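Local coordinates for RND efflux system, outer membrane lipoprotein, NodT family (Burkholderia mallei, PDB 6U94), which probably serves as an outer-membrane efflux channel of the outer membrane factor family, paired with RND-type pumps in exporting compounds from the cell, at residues A[306-311]-A[333-338]; A[325-330]-A[374-379]. All blocks are in the same frame, centred on the assembly; numbering follows the deposited sequence.

Contact 1: A[306-311]-A[333-338]; sequences FFPRIT and WLFVPQ
Pro308 and Phe335 form the heart of this contact, a CH-pi packing of a proline against an aromatic ring. It joins two extended loop segments in the part of the chain that, in trimeric relatives such as TolC and OprM, supplies strands to the outer-membrane beta barrel; here neither segment is a regular strand. Pro308 CG stands over one face of the Phe335 ring, 3.7 Å from the ring centroid and 19° off the normal, displaced toward the rim so that Phe335 CD1 is its nearest ring atom at 3.5 Å. A proline suits this place because its rigid ring presents CH groups without the cost of freezing a flexible chain. The same CG also meets the indole of Trp333, 3.7 Å from CH2, and so fits the corner between two aromatic side chains, about a right angle apart as seen from it. At its far end the Phe335 ring lies against backbone, with CE2 3.7 Å from the carbonyl carbon of Phe306, where helix 299-306 ends. Phe306 completes the shell: its CD1 comes within 3.9 Å of Pro337 CB, the two side chains crossing at about a right angle.

Behind this shell, Leu326 of helix 321-326 touches both Trp333 and Phe335. Phe306 extends the apolar cluster to Val364 of helix 362-415 and Leu355 of helix 355-359, while Ser276 hydrogen-bonds the carbonyl oxygen of Pro308 and so helps fix the backbone beside the proline. Phe335 reaches out to Pro308 with CG trans to its own backbone nitrogen (chi1 175°). In Trp333, by contrast, CG lies between the nitrogen and the carbonyl carbon (chi1 66°), which brings the indole back until Phe335 CB sits 3.6 Å above the centre of its ring system.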
# COMPACT_ATOMS: atom_id res chain seq x y z
N PHE A 306 27.80 -7.82 7.31
CA PHE A 306 26.44 -8.28 7.06
C PHE A 306 25.52 -7.29 6.35
O PHE A 306 24.36 -7.63 6.11
CB PHE A 306 25.78 -8.69 8.39
CG PHE A 306 26.52 -9.77 9.13
CD1 PHE A 306 26.57 -11.06 8.63
CD2 PHE A 306 27.16 -9.48 10.32
CE1 PHE A 306 27.25 -12.05 9.31
CE2 PHE A 306 27.85 -10.47 11.01
CZ PHE A 306 27.89 -11.76 10.51
N PHE A 307 25.99 -6.10 5.99
CA PHE A 307 25.13 -5.06 5.44
C PHE A 307 25.56 -4.74 4.02
O PHE A 307 26.60 -4.08 3.82
CB PHE A 307 25.18 -3.81 6.32
CG PHE A 307 23.92 -2.99 6.30
CD1 PHE A 307 23.36 -2.57 5.10
CD2 PHE A 307 23.30 -2.62 7.48
CE1 PHE A 307 22.20 -1.80 5.09
CE2 PHE A 307 22.15 -1.86 7.49
CZ PHE A 307 21.59 -1.45 6.28
N PRO A 308 24.82 -5.19 3.00
CA PRO A 308 25.20 -4.89 1.62
C PRO A 308 25.20 -3.39 1.35
O PRO A 308 24.39 -2.64 1.90
CB PRO A 308 24.14 -5.61 0.78
CG PRO A 308 23.55 -6.64 1.69
CD PRO A 308 23.62 -6.04 3.07
N ARG A 309 26.12 -2.96 0.50
CA ARG A 309 26.17 -1.58 0.03
C ARG A 309 25.89 -1.59 -1.47
O ARG A 309 26.79 -1.77 -2.29
CB ARG A 309 27.52 -0.90 0.37
CG ARG A 309 28.77 -1.71 0.07
CD ARG A 309 30.00 -1.09 0.74
NE ARG A 309 30.25 0.30 0.34
CZ ARG A 309 31.29 1.02 0.73
NH1 ARG A 309 32.20 0.49 1.54
NH2 ARG A 309 31.44 2.27 0.32
N ILE A 310 24.61 -1.41 -1.82
CA ILE A 310 24.15 -1.40 -3.20
C ILE A 310 23.09 -0.31 -3.34
O ILE A 310 22.56 0.20 -2.36
CB ILE A 310 23.54 -2.76 -3.62
CG1 ILE A 310 22.37 -3.11 -2.69
CG2 ILE A 310 24.59 -3.86 -3.65
CD1 ILE A 310 21.52 -4.27 -3.17
N THR A 311 22.80 0.03 -4.59
CA THR A 311 21.62 0.83 -4.87
C THR A 311 20.38 -0.05 -4.77
O THR A 311 20.44 -1.26 -4.98
CB THR A 311 21.69 1.48 -6.26
OG1 THR A 311 21.81 0.46 -7.27
CG2 THR A 311 22.88 2.43 -6.34
N TRP A 333 19.36 -15.42 -0.23
CA TRP A 333 19.96 -14.44 -1.11
C TRP A 333 21.43 -14.77 -1.36
O TRP A 333 22.01 -15.67 -0.75
CB TRP A 333 19.80 -13.02 -0.55
CG TRP A 333 20.53 -12.71 0.73
CD1 TRP A 333 21.17 -13.59 1.56
CD2 TRP A 333 20.68 -11.42 1.32
NE1 TRP A 333 21.71 -12.93 2.63
CE2 TRP A 333 21.43 -11.59 2.51
CE3 TRP A 333 20.26 -10.13 0.97
CZ2 TRP A 333 21.77 -10.52 3.34
CZ3 TRP A 333 20.60 -9.07 1.79
CH2 TRP A 333 21.34 -9.28 2.97
N LEU A 334 22.04 -14.01 -2.28
CA LEU A 334 23.39 -14.28 -2.74
C LEU A 334 24.43 -13.33 -2.15
O LEU A 334 25.56 -13.28 -2.65
CB LEU A 334 23.44 -14.20 -4.27
CG LEU A 334 22.46 -15.09 -5.03
CD1 LEU A 334 22.77 -15.06 -6.52
CD2 LEU A 334 22.48 -16.52 -4.50
N PHE A 335 24.08 -12.59 -1.10
CA PHE A 335 25.06 -11.75 -0.43
C PHE A 335 26.07 -12.62 0.31
O PHE A 335 25.70 -13.59 0.98
CB PHE A 335 24.37 -10.80 0.55
CG PHE A 335 25.32 -9.97 1.37
CD1 PHE A 335 26.05 -8.95 0.78
CD2 PHE A 335 25.48 -10.22 2.72
CE1 PHE A 335 26.93 -8.19 1.53
CE2 PHE A 335 26.36 -9.46 3.48
CZ PHE A 335 27.09 -8.44 2.89
N VAL A 336 27.35 -12.28 0.17
CA VAL A 336 28.42 -13.05 0.80
C VAL A 336 28.94 -12.30 2.02
O VAL A 336 29.69 -11.32 1.87
CB VAL A 336 29.55 -13.36 -0.19
CG1 VAL A 336 30.67 -14.14 0.50
CG2 VAL A 336 29.00 -14.13 -1.39
N PRO A 337 28.58 -12.70 3.23
CA PRO A 337 29.21 -12.11 4.41
C PRO A 337 30.66 -12.55 4.55
O PRO A 337 31.01 -13.70 4.29
CB PRO A 337 28.35 -12.62 5.57
CG PRO A 337 27.71 -13.86 5.05
CD PRO A 337 27.49 -13.63 3.58
N GLN A 338 31.51 -11.61 4.96
CA GLN A 338 32.92 -11.87 5.19
C GLN A 338 33.39 -11.06 6.40
O GLN A 338 32.98 -9.91 6.58
CB GLN A 338 33.76 -11.50 3.96
CG GLN A 338 35.23 -11.87 4.09
CD GLN A 338 36.08 -11.27 2.98
OE1 GLN A 338 35.91 -10.10 2.61
NE2 GLN A 338 36.99 -12.06 2.44

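Contact 2: A[325-330]-A[374-379]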
# COMPACT_ATOMS: atom_id res chain seq x y z
N GLY A 325 19.68 -8.77 -8.34
CA GLY A 325 20.74 -9.77 -8.40
C GLY A 325 20.97 -10.47 -7.08
O GLY A 325 21.32 -11.66 -7.06
N LEU A 326 20.77 -9.77 -5.96
CA LEU A 326 20.91 -10.39 -4.65
C LEU A 326 19.94 -11.55 -4.48
O LEU A 326 20.26 -12.53 -3.78
CB LEU A 326 20.70 -9.37 -3.54
CG LEU A 326 21.92 -8.58 -3.05
CD1 LEU A 326 21.56 -7.71 -1.86
CD2 LEU A 326 23.05 -9.53 -2.71
N PHE A 327 18.77 -11.47 -5.10
CA PHE A 327 17.75 -12.51 -4.96
C PHE A 327 17.55 -13.30 -6.25
O PHE A 327 16.52 -13.96 -6.42
CB PHE A 327 16.43 -11.89 -4.50
CG PHE A 327 16.54 -11.17 -3.18
CD1 PHE A 327 16.43 -11.87 -1.99
CD2 PHE A 327 16.77 -9.81 -3.14
CE1 PHE A 327 16.54 -11.21 -0.77
CE2 PHE A 327 16.88 -9.15 -1.93
CZ PHE A 327 16.77 -9.85 -0.74
N SER A 328 18.52 -13.25 -7.17
CA SER A 328 18.47 -14.08 -8.36
C SER A 328 18.57 -15.55 -7.98
O SER A 328 19.40 -15.94 -7.15
CB SER A 328 19.59 -13.71 -9.33
OG SER A 328 20.78 -14.40 -9.02
N GLY A 329 17.72 -16.38 -8.58
CA GLY A 329 17.61 -17.76 -8.18
C GLY A 329 16.74 -18.01 -6.97
O GLY A 329 16.54 -19.18 -6.61
N GLY A 330 16.22 -16.97 -6.33
CA GLY A 330 15.31 -17.17 -5.22
C GLY A 330 16.02 -17.70 -3.99
O GLY A 330 17.18 -17.35 -3.71
N ALA A 374 14.99 -7.24 5.81
CA ALA A 374 14.75 -5.86 5.38
C ALA A 374 14.93 -5.72 3.87
O ALA A 374 14.09 -5.10 3.19
CB ALA A 374 15.67 -4.91 6.12
N PHE A 375 16.02 -6.27 3.33
CA PHE A 375 16.25 -6.20 1.89
C PHE A 375 15.19 -6.98 1.13
O PHE A 375 14.65 -6.50 0.14
CB PHE A 375 17.65 -6.73 1.56
CG PHE A 375 18.74 -5.71 1.72
CD1 PHE A 375 19.24 -5.41 2.98
CD2 PHE A 375 19.27 -5.07 0.61
CE1 PHE A 375 20.25 -4.47 3.13
CE2 PHE A 375 20.28 -4.13 0.75
CZ PHE A 375 20.77 -3.83 2.02
N ARG A 376 14.89 -8.20 1.59
CA ARG A 376 13.86 -9.01 0.95
C ARG A 376 12.52 -8.28 0.94
O ARG A 376 11.79 -8.31 -0.06
CB ARG A 376 13.74 -10.36 1.65
CG ARG A 376 12.73 -11.31 1.01
CD ARG A 376 12.73 -12.67 1.70
NE ARG A 376 14.06 -13.28 1.69
CZ ARG A 376 14.54 -13.99 0.68
NH1 ARG A 376 13.81 -14.17 -0.42
NH2 ARG A 376 15.76 -14.51 0.75
N GLU A 377 12.19 -7.61 2.05
CA GLU A 377 10.95 -6.85 2.12
C GLU A 377 10.95 -5.71 1.10
O GLU A 377 9.91 -5.40 0.51
CB GLU A 377 10.77 -6.30 3.53
CG GLU A 377 9.49 -5.57 3.78
CD GLU A 377 9.32 -5.20 5.25
OE1 GLU A 377 10.20 -4.52 5.81
OE2 GLU A 377 8.31 -5.62 5.84
N VAL A 378 12.10 -5.07 0.90
CA VAL A 378 12.17 -3.98 -0.06
C VAL A 378 12.00 -4.51 -1.48
O VAL A 378 11.27 -3.93 -2.30
CB VAL A 378 13.49 -3.21 0.10
CG1 VAL A 378 13.75 -2.32 -1.11
CG2 VAL A 378 13.46 -2.37 1.38
N ALA A 379 12.68 -5.62 -1.81
CA ALA A 379 12.55 -6.21 -3.13
C ALA A 379 11.12 -6.68 -3.39
O ALA A 379 10.61 -6.56 -4.51
CB ALA A 379 13.54 -7.36 -3.29
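Phe327 drives its ring edge-first against the guanidinium face of Arg376, packing the loop after short helix 321-326 on the long helix 362-415 of this outer membrane factor fold. The ring and guanidinium planes stand 76° apart, and Phe327 CE1 lies 3.7 Å above the centre of the guanidinium. This is an edge-on-face meeting, the reverse of a cation lying over an aromatic face. Arg376 suits the place because its long chain, bent at chi3 (-57°), turns the flat group back over the phenyl edge while NH2 hydrogen-bonds the carbonyl oxygen of Val331, further along the same loop, which holds it in place.

The tip of the ring probes the helix backbone, with CZ only 3.4 Å from Arg376 N and 4.0 Å from Phe375 CB, which lies in the ring plane. One helical turn on, the small methyl of Ala379 leaves room for the ring at CE2. Leu326 CD1 makes a looser apolar contact with the Phe375 ring. Beyond Phe327 the chain reverses in a type II beta turn, whose third position falls to Gly329, with a positive phi that glycine tolerates; Gly330 N closes it by bonding Phe327 O at 3.0 Å.

How the contacts relate
From the N terminus, the chain leaves helix 299-306 through 306-311, forms helix 321-326, turns within 325-330 and comes back along 333-338, where contact 1 closes the first loop. It then runs through helices 349-352 and 355-359 into helix 362-415, and contact 2 closes a second loop at 374-379. Since 325-330 lies inside the first loop and 374-379 beyond it, the two closures cross. Their centres are 11 Å apart, and they meet directly where Leu334 N probably hydrogen-bonds Leu326 O at 2.8 Å. Together they tie the excursion around helix 321-326 both to the end of helix 299-306 and to the long helix.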